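Local coordinates for cupin 2, conserved barrel domain protein (Novosphingobium aromaticivorans DSM 12444, PDB 3ES1) that is of unknown function but adopts a cupin-like beta-barrel fold and assembles with a second copy of itself, at residues 7-18 / 29-39. Numbering follows the deposited sequence.
Sequences SDSGLPPVQRVV and FKSEDVTPTRM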
loop_
_atom_site.group_PDB
_atom_site.type_symbol
_atom_site.label_atom_id
_atom_site.label_comp_id
_atom_site.label_asym_id
_atom_site.label_seq_id
_atom_site.Cartn_x
_atom_site.Cartn_y
_atom_site.Cartn_z
ATOM N N SER A 7 -6.347 -18.191 8.330
ATOM C CA SER A 7 -7.216 -17.050 8.650
ATOM C C SER A 7 -8.676 -17.475 8.835
ATOM O O SER A 7 -9.148 -18.511 8.325
ATOM C CB SER A 7 -7.139 -15.994 7.542
ATOM O OG SER A 7 -5.819 -15.472 7.391
ATOM N N ASP A 8 -9.392 -16.660 9.593
ATOM C CA ASP A 8 -10.810 -16.945 9.880
ATOM C C ASP A 8 -11.645 -16.889 8.585
ATOM O O ASP A 8 -12.791 -17.309 8.563
ATOM C CB ASP A 8 -11.384 -15.995 10.939
ATOM C CG ASP A 8 -10.816 -16.260 12.343
ATOM O OD1 ASP A 8 -10.205 -17.322 12.549
ATOM O OD2 ASP A 8 -10.976 -15.406 13.250
ATOM N N SER A 9 -11.059 -16.339 7.513
ATOM C CA SER A 9 -11.723 -16.243 6.201
ATOM C C SER A 9 -11.436 -17.489 5.382
ATOM O O SER A 9 -11.970 -17.669 4.292
ATOM C CB SER A 9 -11.153 -15.072 5.415
ATOM O OG SER A 9 -9.739 -15.232 5.358
ATOM N N GLY A 10 -10.568 -18.332 5.919
ATOM C CA GLY A 10 -10.100 -19.537 5.198
ATOM C C GLY A 10 -8.912 -19.338 4.285
ATOM O O GLY A 10 -8.419 -20.303 3.646
ATOM N N LEU A 11 -8.458 -18.098 4.243
ATOM C CA LEU A 11 -7.245 -17.701 3.478
ATOM C C LEU A 11 -5.958 -17.796 4.317
ATOM O O LEU A 11 -6.006 -17.814 5.545
ATOM C CB LEU A 11 -7.411 -16.283 2.953
ATOM C CG LEU A 11 -8.532 -16.035 1.954
ATOM C CD1 LEU A 11 -8.617 -14.558 1.576
ATOM C CD2 LEU A 11 -8.277 -16.879 0.716
ATOM N N PRO A 12 -4.804 -17.929 3.656
ATOM C CA PRO A 12 -3.520 -18.073 4.370
ATOM C C PRO A 12 -3.208 -16.932 5.313
ATOM O O PRO A 12 -3.691 -15.822 5.104
ATOM C CB PRO A 12 -2.492 -18.070 3.228
ATOM C CG PRO A 12 -3.209 -18.603 2.068
ATOM C CD PRO A 12 -4.606 -17.984 2.189
ATOM N N PRO A 13 -2.452 -17.210 6.386
ATOM C CA PRO A 13 -1.995 -16.104 7.236
ATOM C C PRO A 13 -1.018 -15.254 6.473
ATOM O O PRO A 13 -0.510 -15.632 5.421
ATOM C CB PRO A 13 -1.301 -16.793 8.415
ATOM C CG PRO A 13 -0.913 -18.166 7.913
ATOM C CD PRO A 13 -1.936 -18.519 6.826
ATOM N N VAL A 14 -0.737 -14.101 7.041
ATOM C CA VAL A 14 0.087 -13.083 6.388
ATOM C C VAL A 14 1.483 -12.953 7.033
ATOM O O VAL A 14 1.612 -12.740 8.209
ATOM C CB VAL A 14 -0.644 -11.721 6.459
ATOM C CG1 VAL A 14 0.207 -10.579 5.822
ATOM C CG2 VAL A 14 -2.075 -11.822 5.851
ATOM N N GLN A 15 2.511 -13.110 6.216
ATOM C CA GLN A 15 3.904 -12.835 6.607
ATOM C C GLN A 15 4.160 -11.346 6.603
ATOM O O GLN A 15 3.878 -10.650 5.616
ATOM C CB GLN A 15 4.880 -13.533 5.616
ATOM C CG GLN A 15 6.378 -13.297 5.877
ATOM C CD GLN A 15 7.226 -13.786 4.736
ATOM O OE1 GLN A 15 6.725 -13.970 3.598
ATOM N NE2 GLN A 15 8.526 -13.960 4.999
ATOM N N ARG A 16 4.729 -10.881 7.711
ATOM C CA ARG A 16 5.175 -9.504 7.897
ATOM C C ARG A 16 6.677 -9.484 8.207
ATOM O O ARG A 16 7.150 -10.176 9.115
ATOM C CB ARG A 16 4.392 -8.826 9.031
ATOM C CG ARG A 16 4.790 -7.334 9.281
ATOM C CD ARG A 16 4.016 -6.736 10.451
ATOM N NE ARG A 16 4.593 -7.111 11.721
ATOM C CZ ARG A 16 4.502 -6.414 12.840
ATOM N NH1 ARG A 16 3.836 -5.274 12.876
ATOM N NH2 ARG A 16 5.101 -6.867 13.918
ATOM N N VAL A 17 7.403 -8.710 7.428
ATOM C CA VAL A 17 8.838 -8.540 7.621
ATOM C C VAL A 17 9.116 -7.088 7.849
ATOM O O VAL A 17 8.823 -6.257 6.995
ATOM C CB VAL A 17 9.672 -9.058 6.402
ATOM C CG1 VAL A 17 11.168 -8.679 6.572
ATOM C CG2 VAL A 17 9.475 -10.596 6.174
ATOM N N VAL A 18 9.728 -6.776 8.974
ATOM C CA VAL A 18 10.019 -5.365 9.346
ATOM C C VAL A 18 11.500 -5.110 9.463
ATOM O O VAL A 18 12.203 -5.827 10.162
ATOM C CB VAL A 18 9.378 -4.983 10.689
ATOM C CG1 VAL A 18 9.644 -3.473 11.023
ATOM C CG2 VAL A 18 7.875 -5.317 10.696
ATOM N N PHE A 29 17.182 -6.905 9.858
ATOM C CA PHE A 29 15.775 -7.368 10.075
ATOM C C PHE A 29 15.395 -7.180 11.530
ATOM O O PHE A 29 16.120 -7.617 12.424
ATOM C CB PHE A 29 15.596 -8.837 9.592
ATOM C CG PHE A 29 15.757 -8.979 8.114
ATOM C CD1 PHE A 29 14.733 -8.630 7.257
ATOM C CD2 PHE A 29 16.950 -9.424 7.557
ATOM C CE1 PHE A 29 14.909 -8.761 5.864
ATOM C CE2 PHE A 29 17.130 -9.501 6.168
ATOM C CZ PHE A 29 16.120 -9.149 5.340
ATOM N N LYS A 30 14.262 -6.512 11.748
ATOM C CA LYS A 30 13.783 -6.110 13.077
ATOM C C LYS A 30 12.843 -7.167 13.642
ATOM O O LYS A 30 12.946 -7.536 14.799
ATOM C CB LYS A 30 13.098 -4.744 13.007
ATOM C CG LYS A 30 12.658 -4.165 14.362
ATOM C CD LYS A 30 12.029 -2.774 14.279
ATOM C CE LYS A 30 11.202 -2.480 15.543
ATOM N NZ LYS A 30 11.944 -1.700 16.593
ATOM N N SER A 31 11.946 -7.661 12.796
ATOM C CA SER A 31 11.014 -8.704 13.162
ATOM C C SER A 31 10.397 -9.385 11.948
ATOM O O SER A 31 10.336 -8.827 10.828
ATOM C CB SER A 31 9.886 -8.152 14.038
ATOM O OG SER A 31 9.057 -7.287 13.293
ATOM N N GLU A 32 9.953 -10.601 12.189
ATOM C CA GLU A 32 9.200 -11.368 11.192
ATOM C C GLU A 32 8.172 -12.238 11.861
ATOM O O GLU A 32 8.442 -12.840 12.902
ATOM C CB GLU A 32 10.141 -12.222 10.363
ATOM C CG GLU A 32 9.469 -13.118 9.304
ATOM C CD GLU A 32 10.463 -13.950 8.501
ATOM O OE1 GLU A 32 11.648 -14.056 8.889
ATOM O OE2 GLU A 32 10.038 -14.574 7.505
ATOM N N ASP A 33 6.989 -12.282 11.277
ATOM C CA ASP A 33 5.888 -13.072 11.841
ATOM C C ASP A 33 4.955 -13.504 10.752
ATOM O O ASP A 33 4.863 -12.858 9.739
ATOM C CB ASP A 33 5.083 -12.306 12.911
ATOM C CG ASP A 33 4.412 -11.051 12.388
ATOM O OD1 ASP A 33 5.044 -9.989 12.424
ATOM O OD2 ASP A 33 3.234 -11.109 11.968
ATOM N N VAL A 34 4.239 -14.601 11.009
ATOM C CA VAL A 34 3.182 -15.061 10.108
ATOM C C VAL A 34 1.925 -15.171 10.959
ATOM O O VAL A 34 1.876 -15.987 11.879
ATOM C CB VAL A 34 3.529 -16.448 9.471
ATOM C CG1 VAL A 34 2.349 -17.034 8.674
ATOM C CG2 VAL A 34 4.805 -16.337 8.607
ATOM N N THR A 35 0.926 -14.344 10.630
ATOM C CA THR A 35 -0.250 -14.099 11.475
ATOM C C THR A 35 -1.574 -14.123 10.681
ATOM O O THR A 35 -1.668 -13.528 9.622
ATOM C CB THR A 35 -0.134 -12.700 12.132
ATOM O OG1 THR A 35 1.109 -12.632 12.835
ATOM C CG2 THR A 35 -1.225 -12.469 13.160
ATOM N N PRO A 36 -2.604 -14.820 11.199
ATOM C CA PRO A 36 -3.894 -14.859 10.513
ATOM C C PRO A 36 -4.680 -13.573 10.607
ATOM O O PRO A 36 -4.559 -12.844 11.572
ATOM C CB PRO A 36 -4.632 -15.984 11.257
ATOM C CG PRO A 36 -4.082 -15.906 12.658
ATOM C CD PRO A 36 -2.611 -15.637 12.431
ATOM N N THR A 37 -5.506 -13.316 9.593
ATOM C CA THR A 37 -6.593 -12.348 9.752
ATOM C C THR A 37 -7.653 -13.014 10.658
ATOM O O THR A 37 -7.863 -14.219 10.644
ATOM C CB THR A 37 -7.208 -11.827 8.402
ATOM O OG1 THR A 37 -7.987 -12.864 7.762
ATOM C CG2 THR A 37 -6.120 -11.226 7.434
ATOM N N ARG A 38 -8.266 -12.188 11.487
ATOM C CA ARG A 38 -9.279 -12.629 12.452
ATOM C C ARG A 38 -10.625 -11.922 12.284
ATOM O O ARG A 38 -10.741 -10.738 11.902
ATOM C CB ARG A 38 -8.752 -12.436 13.875
ATOM C CG ARG A 38 -7.413 -13.179 14.180
ATOM C CD ARG A 38 -7.545 -14.643 13.912
ATOM N NE ARG A 38 -8.464 -15.265 14.841
ATOM C CZ ARG A 38 -8.114 -15.665 16.053
ATOM N NH1 ARG A 38 -6.864 -15.460 16.448
ATOM N NH2 ARG A 38 -9.006 -16.238 16.859
HETATM N N MSE A 39 -11.655 -12.684 12.603
HETATM C CA MSE A 39 -13.055 -12.274 12.441
HETATM C C MSE A 39 -13.398 -11.068 13.293
HETATM O O MSE A 39 -13.002 -10.950 14.447
HETATM C CB MSE A 39 -14.018 -13.431 12.787
HETATM C CG MSE A 39 -15.365 -13.278 12.146
HETATM SE SE MSE A 39 -15.386 -13.563 10.214
HETATM C CE MSE A 39 -15.290 -15.496 10.138
HETATM O O HOH W 1 -11.698 -15.114 15.674
HETATM O O HOH W 2 1.693 -10.688 9.992
HETATM O O HOH W 3 7.168 -8.942 11.647
#
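D8 lays its carboxylate against the strand segment 38-39, where OD2 takes the backbone N of M39 at 2.9 Å and NE of R38 at 3.0 Å. The first donor arrives on the anti side, the second from above the carboxylate plane, and the carboxylate and guanidinium planes are 85° apart. The R38 chain, bent at chi2 and chi3, curls its guanidinium edge back onto that oxygen. With an alanine in place of D8, R38 would probably lose its charged mate and the N-H of M39 its acceptor. Beyond P13, whose CG packs on V34 CG1 at 3.5 Å, residues 14-18 and 29-35 pair as an antiparallel beta hairpin at the edge of this chain's cupin sheet, with a classic beta bulge where V18 O accepts from both K30 N and S31 N. On the face bearing V14, R16 and V18, D33 OD1 offers its syn lone pair to R16 NE (3.0 Å); R16 NH1 goes on to D65 and V50 O, and D33 OD2 pairs with R67. On the other face Q15 NE2 reaches E32 OE2 at 3.0 Å. Q15 OE1 accepts from the backbone N of R123 and E32 OE1 salt-bridges R120, both of the second subunit, whose strand pairs in parallel with R16 to V18 and carries the sheet on.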